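Local atomic coordinates of CRISPR-associated endonuclease Cas9 (PDB entry 5X2H), a protein that uses a guide RNA to recognise matching DNA beside a short PAM sequence and cuts both strands with its RuvC and HNH nuclease domains. Residues I686-A697 against G804-E812; S738-L746 against P755-F763. All coordinates share one frame; numbering follows the deposited sequence.

The two contacts lie side by side in the C-terminal, DNA-binding part of this Cas9, their centres about 14 Å apart. Along the chain, contact 2 (738-746 with 755-763) falls wholly between the two segments of contact 1 (686-697 and 804-812). They share two antiparallel sheets: strands 683-689 and 733-740 are neighbours in the three-stranded one, and strands 744-748 and 810-816 in the six-stranded one. Glu812 O lies 2.8 Å from Leu746 N, a probable hydrogen bond, and Ala697 CB packs on Phe763 CE1. Each contact also touches a DNA strand: turns next to these strands reach chain C at contact 1 and chain D at contact 2.

Contact 1 (I686-A697 against G804-E812); sequences IFKHKKTNKFYA and GIQNLKVFE. With nucleotides of chain C.
Phe811 CG stands anti to the backbone N (chi1 -164°) and Phe695 CG anti to its carbonyl carbon (chi1 -66°), and with these torsions the two rings meet where a beta hairpin, strands 683-689 and 695-700, packs against strand 810-816 of the neighbouring antiparallel sheet. The pair is T-shaped: the edge of Phe811 is directed at the face of Phe695, with centroids 5.3 Å apart and planes at 69°. Phe811 CB lies over that face too, a CH-pi contact 3.8 Å from the ring centroid, while Leu808 O comes up to the rim of Phe695 near the ring plane. Beyond Phe695, the Phe811 ring meets Ile686 through CG2, which comes within 3.8 Å of Phe811 CE2. Phe737, from strand 733-740, adds a further edge-to-face partner for Phe811, so this aromatic side chain sits between the two sheets.

The backbones are joined by one nearly straight hydrogen bond, from Phe695 N to Gln806 O at 3.0 Å. Gln806 belongs to a type I turn running from Ile805 to Leu808. At the start of that turn, Ile805 sends CD1 to Ala697 CB, 3.6 Å away. The extended chain of Lys694 runs beside Asn807 and points the same way, bringing Lys694 CE to 3.6 Å from Asn807 OD1. The other end of that amide turns to the DNA: Asn807 ND2 donates a hydrogen bond to O5' of DC1 of chain C, 2.7 Å long.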
loop_
_atom_site.group_PDB
_atom_site.type_symbol
_atom_site.label_atom_id
_atom_site.label_comp_id
_atom_site.label_asym_id
_atom_site.label_seq_id
_atom_site.Cartn_x
_atom_site.Cartn_y
_atom_site.Cartn_z
ATOM N N ILE A 686 22.178 20.962 13.899
ATOM C CA ILE A 686 23.410 21.065 14.671
ATOM C C ILE A 686 23.821 22.525 14.742
ATOM O O ILE A 686 23.911 23.206 13.713
ATOM C CB ILE A 686 24.526 20.207 14.053
ATOM C CG1 ILE A 686 24.118 18.732 14.056
ATOM C CG2 ILE A 686 25.844 20.418 14.792
ATOM C CD1 ILE A 686 23.675 18.225 15.415
ATOM N N PHE A 687 24.057 23.010 15.955
ATOM C CA PHE A 687 24.535 24.359 16.198
ATOM C C PHE A 687 25.920 24.300 16.829
ATOM O O PHE A 687 26.378 23.252 17.293
ATOM C CB PHE A 687 23.579 25.137 17.109
ATOM C CG PHE A 687 22.282 25.508 16.457
ATOM C CD1 PHE A 687 21.283 24.564 16.280
ATOM C CD2 PHE A 687 22.053 26.808 16.037
ATOM C CE1 PHE A 687 20.086 24.903 15.685
ATOM C CE2 PHE A 687 20.854 27.155 15.444
ATOM C CZ PHE A 687 19.871 26.202 15.268
ATOM N N LYS A 688 26.583 25.451 16.848
ATOM C CA LYS A 688 27.920 25.572 17.412
ATOM C C LYS A 688 28.004 26.901 18.144
ATOM O O LYS A 688 27.733 27.951 17.555
ATOM C CB LYS A 688 28.987 25.484 16.317
ATOM C CG LYS A 688 30.425 25.501 16.805
ATOM C CD LYS A 688 31.366 25.109 15.671
ATOM C CE LYS A 688 32.821 25.242 16.073
ATOM N NZ LYS A 688 33.204 26.669 16.240
ATOM N N HIS A 689 28.358 26.853 19.425
ATOM C CA HIS A 689 28.558 28.081 20.179
ATOM C C HIS A 689 29.722 28.862 19.584
ATOM O O HIS A 689 30.798 28.308 19.343
ATOM C CB HIS A 689 28.817 27.763 21.649
ATOM C CG HIS A 689 28.783 28.964 22.541
ATOM N ND1 HIS A 689 29.802 29.893 22.579
ATOM C CD2 HIS A 689 27.854 29.390 23.429
ATOM C CE1 HIS A 689 29.501 30.838 23.450
ATOM N NE2 HIS A 689 28.324 30.556 23.981
ATOM N N LYS A 690 29.503 30.159 19.348
ATOM C CA LYS A 690 30.469 30.960 18.604
ATOM C C LYS A 690 31.794 31.135 19.334
ATOM O O LYS A 690 32.808 31.409 18.684
ATOM C CB LYS A 690 29.882 32.336 18.285
ATOM C CG LYS A 690 28.670 32.309 17.370
ATOM C CD LYS A 690 28.573 33.597 16.566
ATOM C CE LYS A 690 27.327 33.620 15.698
ATOM N NZ LYS A 690 26.097 33.797 16.512
ATOM N N LYS A 691 31.818 30.992 20.659
ATOM C CA LYS A 691 33.030 31.260 21.422
ATOM C C LYS A 691 33.626 30.036 22.096
ATOM O O LYS A 691 34.846 29.976 22.257
ATOM C CB LYS A 691 32.763 32.337 22.482
ATOM C CG LYS A 691 32.397 33.694 21.889
ATOM C CD LYS A 691 33.295 34.030 20.700
ATOM C CE LYS A 691 32.931 35.363 20.060
ATOM N NZ LYS A 691 33.456 36.521 20.835
ATOM N N THR A 692 32.812 29.060 22.494
ATOM C CA THR A 692 33.334 27.840 23.095
ATOM C C THR A 692 33.553 26.723 22.083
ATOM O O THR A 692 34.249 25.752 22.402
ATOM C CB THR A 692 32.392 27.335 24.197
ATOM O OG1 THR A 692 31.145 26.938 23.614
ATOM C CG2 THR A 692 32.142 28.423 25.231
ATOM N N ASN A 693 32.974 26.834 20.887
ATOM C CA ASN A 693 33.064 25.848 19.814
ATOM C C ASN A 693 32.398 24.522 20.163
ATOM O O ASN A 693 32.609 23.523 19.462
ATOM C CB ASN A 693 34.520 25.609 19.393
ATOM C CG ASN A 693 35.165 26.849 18.818
ATOM O OD1 ASN A 693 34.547 27.575 18.040
ATOM N ND2 ASN A 693 36.409 27.106 19.203
ATOM N N LYS A 694 31.593 24.480 21.220
ATOM C CA LYS A 694 30.868 23.266 21.563
ATOM C C LYS A 694 29.615 23.136 20.707
ATOM O O LYS A 694 29.000 24.130 20.310
ATOM C CB LYS A 694 30.505 23.260 23.048
ATOM C CG LYS A 694 31.717 23.235 23.970
ATOM C CD LYS A 694 31.304 23.211 25.431
ATOM C CE LYS A 694 32.512 23.090 26.349
ATOM N NZ LYS A 694 32.116 23.077 27.789
ATOM N N PHE A 695 29.240 21.894 20.419
ATOM C CA PHE A 695 28.128 21.611 19.523
ATOM C C PHE A 695 26.851 21.337 20.308
ATOM O O PHE A 695 26.884 20.862 21.446
ATOM C CB PHE A 695 28.451 20.427 18.609
ATOM C CG PHE A 695 29.562 20.708 17.638
ATOM C CD1 PHE A 695 29.302 21.342 16.435
ATOM C CD2 PHE A 695 30.872 20.363 17.943
ATOM C CE1 PHE A 695 30.324 21.614 15.542
ATOM C CE2 PHE A 695 31.899 20.630 17.056
ATOM C CZ PHE A 695 31.625 21.258 15.852
ATOM N N TYR A 696 25.720 21.660 19.680
ATOM C CA TYR A 696 24.405 21.527 20.288
ATOM C C TYR A 696 23.415 21.071 19.226
ATOM O O TYR A 696 23.544 21.416 18.047
ATOM C CB TYR A 696 23.960 22.848 20.931
ATOM C CG TYR A 696 24.881 23.307 22.041
ATOM C CD1 TYR A 696 25.965 24.138 21.776
ATOM C CD2 TYR A 696 24.682 22.893 23.351
ATOM C CE1 TYR A 696 26.819 24.552 22.790
ATOM C CE2 TYR A 696 25.531 23.303 24.374
ATOM C CZ TYR A 696 26.597 24.133 24.086
ATOM O OH TYR A 696 27.442 24.542 25.096
ATOM N N ALA A 697 22.426 20.283 19.651
ATOM C CA ALA A 697 21.516 19.626 18.724
ATOM C C ALA A 697 20.069 19.920 19.082
ATOM O O ALA A 697 19.678 19.841 20.251
ATOM C CB ALA A 697 21.738 18.112 18.704
ATOM N N GLY A 804 29.194 11.346 22.173
ATOM C CA GLY A 804 28.833 12.706 22.540
ATOM C C GLY A 804 29.207 13.705 21.457
ATOM O O GLY A 804 30.259 13.606 20.822
ATOM N N ILE A 805 28.324 14.684 21.247
ATOM C CA ILE A 805 28.545 15.699 20.224
ATOM C C ILE A 805 29.153 16.981 20.785
ATOM O O ILE A 805 29.818 17.711 20.034
ATOM C CB ILE A 805 27.234 16.039 19.480
ATOM C CG1 ILE A 805 26.386 17.009 20.303
ATOM C CG2 ILE A 805 26.435 14.791 19.194
ATOM C CD1 ILE A 805 25.144 17.481 19.594
ATOM N N GLN A 806 28.956 17.270 22.074
ATOM C CA GLN A 806 29.248 18.605 22.587
ATOM C C GLN A 806 30.719 18.964 22.421
ATOM O O GLN A 806 31.049 20.095 22.049
ATOM C CB GLN A 806 28.831 18.706 24.054
ATOM C CG GLN A 806 28.835 20.126 24.596
ATOM C CD GLN A 806 28.425 20.196 26.057
ATOM O OE1 GLN A 806 27.784 21.156 26.488
ATOM N NE2 GLN A 806 28.797 19.178 26.827
ATOM N N ASN A 807 31.618 18.014 22.676
ATOM C CA ASN A 807 33.049 18.283 22.665
ATOM C C ASN A 807 33.758 17.642 21.479
ATOM O O ASN A 807 34.970 17.413 21.539
ATOM C CB ASN A 807 33.683 17.820 23.977
ATOM C CG ASN A 807 33.106 18.535 25.179
ATOM O OD1 ASN A 807 32.915 19.751 25.158
ATOM N ND2 ASN A 807 32.809 17.782 26.230
ATOM N N LEU A 808 33.029 17.351 20.403
ATOM C CA LEU A 808 33.655 16.805 19.206
ATOM C C LEU A 808 34.686 17.782 18.659
ATOM O O LEU A 808 34.444 18.990 18.586
ATOM C CB LEU A 808 32.599 16.503 18.142
ATOM C CG LEU A 808 31.779 15.221 18.307
ATOM C CD1 LEU A 808 30.709 15.115 17.215
ATOM C CD2 LEU A 808 32.689 14.009 18.283
ATOM N N LYS A 809 35.852 17.252 18.285
ATOM C CA LYS A 809 36.896 18.100 17.723
ATOM C C LYS A 809 36.583 18.469 16.277
ATOM O O LYS A 809 36.860 19.593 15.844
ATOM C CB LYS A 809 38.250 17.398 17.834
ATOM C CG LYS A 809 39.397 18.151 17.198
ATOM C CD LYS A 809 40.721 17.427 17.414
ATOM C CE LYS A 809 41.856 18.133 16.695
ATOM N NZ LYS A 809 43.172 17.491 16.974
ATOM N N VAL A 810 36.001 17.539 15.522
ATOM C CA VAL A 810 35.581 17.770 14.143
ATOM C C VAL A 810 34.146 17.278 13.996
ATOM O O VAL A 810 33.812 16.181 14.459
ATOM C CB VAL A 810 36.505 17.061 13.133
ATOM C CG1 VAL A 810 35.922 17.132 11.725
ATOM C CG2 VAL A 810 37.895 17.673 13.166
ATOM N N PHE A 811 33.299 18.091 13.366
ATOM C CA PHE A 811 31.893 17.735 13.155
ATOM C C PHE A 811 31.436 18.496 11.909
ATOM O O PHE A 811 30.986 19.641 11.998
ATOM C CB PHE A 811 31.046 18.069 14.374
ATOM C CG PHE A 811 29.703 17.392 14.392
ATOM C CD1 PHE A 811 29.363 16.464 13.422
ATOM C CD2 PHE A 811 28.775 17.691 15.377
ATOM C CE1 PHE A 811 28.124 15.842 13.438
ATOM C CE2 PHE A 811 27.533 17.072 15.398
ATOM C CZ PHE A 811 27.209 16.146 14.427
ATOM N N GLU A 812 31.569 17.847 10.750
ATOM C CA GLU A 812 31.323 18.472 9.458
ATOM C C GLU A 812 30.386 17.602 8.632
ATOM O O GLU A 812 30.401 16.375 8.737
ATOM C CB GLU A 812 32.631 18.691 8.684
ATOM C CG GLU A 812 33.725 19.409 9.465
ATOM C CD GLU A 812 33.692 20.914 9.278
ATOM O OE1 GLU A 812 33.065 21.384 8.305
ATOM O OE2 GLU A 812 34.299 21.628 10.106
ATOM O "O5'" DC C 1 32.443 15.129 26.134
ATOM C "C5'" DC C 1 31.701 14.302 27.016
ATOM C "C4'" DC C 1 32.222 12.878 26.983
ATOM O "O4'" DC C 1 31.754 12.167 28.158
ATOM C "C3'" DC C 1 31.762 12.041 25.798
ATOM O "O3'" DC C 1 32.734 11.033 25.528
ATOM C "C2'" DC C 1 30.461 11.446 26.325
ATOM C "C1'" DC C 1 30.827 11.169 27.782
ATOM N N1 DC C 1 29.671 11.238 28.717
ATOM C C2 DC C 1 29.208 10.072 29.332
ATOM O O2 DC C 1 29.763 8.998 29.079
ATOM N N3 DC C 1 28.158 10.153 30.191
ATOM C C4 DC C 1 27.585 11.333 30.437
ATOM N N4 DC C 1 26.554 11.363 31.289
ATOM C C5 DC C 1 28.046 12.535 29.820
ATOM C C6 DC C 1 29.082 12.442 28.976
#

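Contact 2 (S738-L746 against P755-F763); sequences SLYKDSLIL and PEFVYYNAF. With nucleotides of chain D.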
loop_
_atom_site.group_PDB
_atom_site.type_symbol
_atom_site.label_atom_id
_atom_site.label_comp_id
_atom_site.label_asym_id
_atom_site.label_seq_id
_atom_site.Cartn_x
_atom_site.Cartn_y
_atom_site.Cartn_z
ATOM N N SER A 738 21.867 20.658 8.907
ATOM C CA SER A 738 20.794 19.762 9.307
ATOM C C SER A 738 21.178 18.338 8.939
ATOM O O SER A 738 21.662 18.090 7.828
ATOM C CB SER A 738 19.474 20.144 8.635
ATOM O OG SER A 738 19.073 21.450 9.009
ATOM N N LEU A 739 20.966 17.409 9.866
ATOM C CA LEU A 739 21.257 16.004 9.638
ATOM C C LEU A 739 19.962 15.213 9.531
ATOM O O LEU A 739 19.018 15.435 10.296
ATOM C CB LEU A 739 22.124 15.425 10.757
ATOM C CG LEU A 739 23.501 16.055 10.949
ATOM C CD1 LEU A 739 24.273 15.317 12.029
ATOM C CD2 LEU A 739 24.271 16.068 9.630
ATOM N N TYR A 740 19.926 14.300 8.569
ATOM C CA TYR A 740 18.853 13.338 8.401
ATOM C C TYR A 740 19.457 11.947 8.496
ATOM O O TYR A 740 20.679 11.777 8.445
ATOM C CB TYR A 740 18.136 13.524 7.053
ATOM C CG TYR A 740 17.732 14.952 6.757
ATOM C CD1 TYR A 740 18.647 15.862 6.243
ATOM C CD2 TYR A 740 16.432 15.388 6.981
ATOM C CE1 TYR A 740 18.283 17.171 5.970
ATOM C CE2 TYR A 740 16.056 16.695 6.710
ATOM C CZ TYR A 740 16.987 17.582 6.204
ATOM O OH TYR A 740 16.623 18.881 5.931
ATOM N N LYS A 741 18.593 10.946 8.637
ATOM C CA LYS A 741 19.066 9.568 8.665
ATOM C C LYS A 741 19.888 9.269 7.418
ATOM O O LYS A 741 19.468 9.571 6.296
ATOM C CB LYS A 741 17.886 8.604 8.780
ATOM C CG LYS A 741 17.234 8.614 10.158
ATOM C CD LYS A 741 16.109 7.597 10.265
ATOM C CE LYS A 741 15.558 7.543 11.682
ATOM N NZ LYS A 741 15.119 8.885 12.164
ATOM N N ASP A 742 21.074 8.698 7.633
ATOM C CA ASP A 742 22.048 8.349 6.600
ATOM C C ASP A 742 22.707 9.564 5.959
ATOM O O ASP A 742 23.248 9.463 4.852
ATOM C CB ASP A 742 21.434 7.450 5.520
ATOM C CG ASP A 742 21.202 6.038 6.011
ATOM O OD1 ASP A 742 21.947 5.593 6.911
ATOM O OD2 ASP A 742 20.276 5.374 5.502
ATOM N N SER A 743 22.690 10.715 6.627
ATOM C CA SER A 743 23.549 11.815 6.215
ATOM C C SER A 743 25.007 11.432 6.423
ATOM O O SER A 743 25.348 10.723 7.374
ATOM C CB SER A 743 23.231 13.083 7.011
ATOM O OG SER A 743 22.006 13.658 6.602
ATOM N N LEU A 744 25.871 11.902 5.527
ATOM C CA LEU A 744 27.300 11.639 5.628
ATOM C C LEU A 744 27.981 12.751 6.413
ATOM O O LEU A 744 27.864 13.931 6.062
ATOM C CB LEU A 744 27.933 11.522 4.244
ATOM C CG LEU A 744 29.434 11.239 4.283
ATOM C CD1 LEU A 744 29.686 9.873 4.899
ATOM C CD2 LEU A 744 30.051 11.339 2.892
ATOM N N ILE A 745 28.703 12.374 7.468
ATOM C CA ILE A 745 29.386 13.340 8.314
ATOM C C ILE A 745 30.824 12.895 8.541
ATOM O O ILE A 745 31.166 11.716 8.436
ATOM C CB ILE A 745 28.668 13.543 9.667
ATOM C CG1 ILE A 745 28.701 12.252 10.489
ATOM C CG2 ILE A 745 27.230 14.011 9.442
ATOM C CD1 ILE A 745 28.022 12.358 11.842
ATOM N N LEU A 746 31.669 13.874 8.852
ATOM C CA LEU A 746 33.063 13.655 9.214
ATOM C C LEU A 746 33.236 14.083 10.662
ATOM O O LEU A 746 33.016 15.254 10.992
ATOM C CB LEU A 746 33.998 14.450 8.302
ATOM C CG LEU A 746 35.495 14.347 8.590
ATOM C CD1 LEU A 746 36.073 13.078 7.978
ATOM C CD2 LEU A 746 36.219 15.580 8.080
ATOM N N PRO A 755 40.164 12.376 11.737
ATOM C CA PRO A 755 38.709 12.272 11.571
ATOM C C PRO A 755 38.337 11.071 10.713
ATOM O O PRO A 755 39.165 10.478 10.021
ATOM C CB PRO A 755 38.336 13.588 10.886
ATOM C CG PRO A 755 39.584 13.993 10.160
ATOM C CD PRO A 755 40.722 13.546 11.036
ATOM N N GLU A 756 37.055 10.713 10.771
ATOM C CA GLU A 756 36.539 9.576 10.022
ATOM C C GLU A 756 35.199 9.926 9.396
ATOM O O GLU A 756 34.347 10.548 10.037
ATOM C CB GLU A 756 36.382 8.338 10.915
ATOM C CG GLU A 756 37.696 7.734 11.394
ATOM C CD GLU A 756 38.513 7.123 10.270
ATOM O OE1 GLU A 756 39.747 7.022 10.421
ATOM O OE2 GLU A 756 37.926 6.739 9.236
ATOM N N PHE A 757 35.022 9.523 8.139
ATOM C CA PHE A 757 33.725 9.607 7.481
ATOM C C PHE A 757 32.826 8.497 8.006
ATOM O O PHE A 757 33.187 7.317 7.942
ATOM C CB PHE A 757 33.875 9.492 5.966
ATOM C CG PHE A 757 34.507 10.692 5.321
ATOM C CD1 PHE A 757 33.758 11.830 5.068
ATOM C CD2 PHE A 757 35.844 10.677 4.954
ATOM C CE1 PHE A 757 34.332 12.937 4.467
ATOM C CE2 PHE A 757 36.424 11.781 4.354
ATOM C CZ PHE A 757 35.665 12.910 4.107
ATOM N N VAL A 758 31.660 8.872 8.528
ATOM C CA VAL A 758 30.678 7.916 9.022
ATOM C C VAL A 758 29.298 8.364 8.566
ATOM O O VAL A 758 29.077 9.527 8.221
ATOM C CB VAL A 758 30.707 7.781 10.562
ATOM C CG1 VAL A 758 32.069 7.275 11.039
ATOM C CG2 VAL A 758 30.361 9.113 11.214
ATOM N N TYR A 759 28.361 7.420 8.564
ATOM C CA TYR A 759 26.963 7.728 8.297
ATOM C C TYR A 759 26.254 8.007 9.617
ATOM O O TYR A 759 26.323 7.197 10.548
ATOM C CB TYR A 759 26.276 6.583 7.553
ATOM C CG TYR A 759 26.504 6.587 6.059
ATOM C CD1 TYR A 759 25.939 7.566 5.252
ATOM C CD2 TYR A 759 27.270 5.602 5.453
ATOM C CE1 TYR A 759 26.141 7.570 3.882
ATOM C CE2 TYR A 759 27.476 5.596 4.087
ATOM C CZ TYR A 759 26.910 6.580 3.307
ATOM O OH TYR A 759 27.117 6.576 1.947
ATOM N N TYR A 760 25.591 9.155 9.700
ATOM C CA TYR A 760 24.744 9.455 10.844
ATOM C C TYR A 760 23.508 8.566 10.807
ATOM O O TYR A 760 22.853 8.444 9.768
ATOM C CB TYR A 760 24.355 10.936 10.832
ATOM C CG TYR A 760 23.166 11.286 11.700
ATOM C CD1 TYR A 760 23.330 11.629 13.035
ATOM C CD2 TYR A 760 21.878 11.289 11.177
ATOM C CE1 TYR A 760 22.243 11.954 13.828
ATOM C CE2 TYR A 760 20.787 11.608 11.958
ATOM C CZ TYR A 760 20.973 11.939 13.282
ATOM O OH TYR A 760 19.883 12.257 14.058
ATOM N N ASN A 761 23.192 7.935 11.937
ATOM C CA ASN A 761 22.030 7.055 12.040
ATOM C C ASN A 761 20.943 7.593 12.952
ATOM O O ASN A 761 19.760 7.472 12.629
ATOM C CB ASN A 761 22.446 5.666 12.538
ATOM C CG ASN A 761 23.225 4.884 11.503
ATOM O OD1 ASN A 761 23.159 5.170 10.308
ATOM N ND2 ASN A 761 23.964 3.884 11.960
ATOM N N ALA A 762 21.306 8.183 14.086
ATOM C CA ALA A 762 20.309 8.666 15.027
ATOM C C ALA A 762 20.959 9.638 15.996
ATOM O O ALA A 762 22.171 9.607 16.227
ATOM C CB ALA A 762 19.652 7.515 15.797
ATOM N N PHE A 763 20.124 10.506 16.553
ATOM C CA PHE A 763 20.492 11.385 17.651
ATOM C C PHE A 763 19.669 10.968 18.862
ATOM O O PHE A 763 18.437 10.929 18.791
ATOM C CB PHE A 763 20.244 12.850 17.288
ATOM C CG PHE A 763 20.240 13.778 18.470
ATOM C CD1 PHE A 763 21.414 14.060 19.149
ATOM C CD2 PHE A 763 19.061 14.373 18.899
ATOM C CE1 PHE A 763 21.416 14.911 20.239
ATOM C CE2 PHE A 763 19.057 15.227 19.987
ATOM C CZ PHE A 763 20.239 15.497 20.657
ATOM P P DA D 3 14.438 8.011 15.813
ATOM O OP1 DA D 3 13.848 8.536 14.562
ATOM O OP2 DA D 3 15.890 8.164 16.056
ATOM O "O5'" DA D 3 13.669 8.628 17.072
ATOM C "C5'" DA D 3 12.260 8.422 17.209
ATOM C "C4'" DA D 3 11.874 8.174 18.660
ATOM O "O4'" DA D 3 12.136 6.789 19.016
ATOM C "C3'" DA D 3 12.613 9.035 19.686
ATOM O "O3'" DA D 3 11.694 9.539 20.638
ATOM C "C2'" DA D 3 13.616 8.065 20.314
ATOM C "C1'" DA D 3 12.880 6.735 20.215
ATOM N N9 DA D 3 13.771 5.573 20.154
ATOM C C8 DA D 3 14.796 5.363 19.270
ATOM N N7 DA D 3 15.423 4.221 19.447
ATOM C C5 DA D 3 14.765 3.643 20.520
ATOM C C6 DA D 3 14.951 2.424 21.205
ATOM N N6 DA D 3 15.898 1.536 20.886
ATOM N N1 DA D 3 14.123 2.153 22.235
ATOM C C2 DA D 3 13.178 3.043 22.552
ATOM N N3 DA D 3 12.908 4.219 21.986
ATOM C C4 DA D 3 13.743 4.461 20.965
HETATM O O HOH W 1 17.486 10.834 12.829
#
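The Tyr760 ring is sandwiched, with Leu739 CB over the centre of one face in a CH-pi contact (4.2 Å to the centroid) and Ala762 N over the other; Tyr740 O and Lys741 N approach its edge near the ring plane. It belongs to the antiparallel beta hairpin of strands 744-748 and 756-764, within the PAM-interacting domain. At the far end of the hairpin Phe757 takes Leu746 CD1 squarely over its centre, 3.6 Å from the centroid and only 1° off the ring normal. Between them, Tyr759 has Leu744 CD1 over a face and Asp742 O at its edge, while its hydroxyl reaches Val626 O and Lys628 N.

Ile745 and Val758 form the hydrogen-bonded pair of the ladder, linked in both directions by nearly straight bonds. On the sheet face of these two residues, with chi1 at 65°, Ile745 CG1 lies between the backbone N and the carbonyl carbon, from where it meets Val758 CG2 at 3.6 Å. Where the preceding chain turns from Tyr740 to Ser743, in a type II turn, Tyr760 is gripped through its backbone twice: its N donates to Ser743 O and its O accepts from Asp742 N. Ser743 OG accepts from Tyr740 N, at 2.9 Å, and also bonds Glu630, fixing the turn on a neighbouring loop.

The turn also carries the DNA contact. A water hydrogen-bonds both Tyr760 OH and Lys741 NZ, and Lys741 NZ donates to OP1 of DA3 of chain D at 2.7 Å.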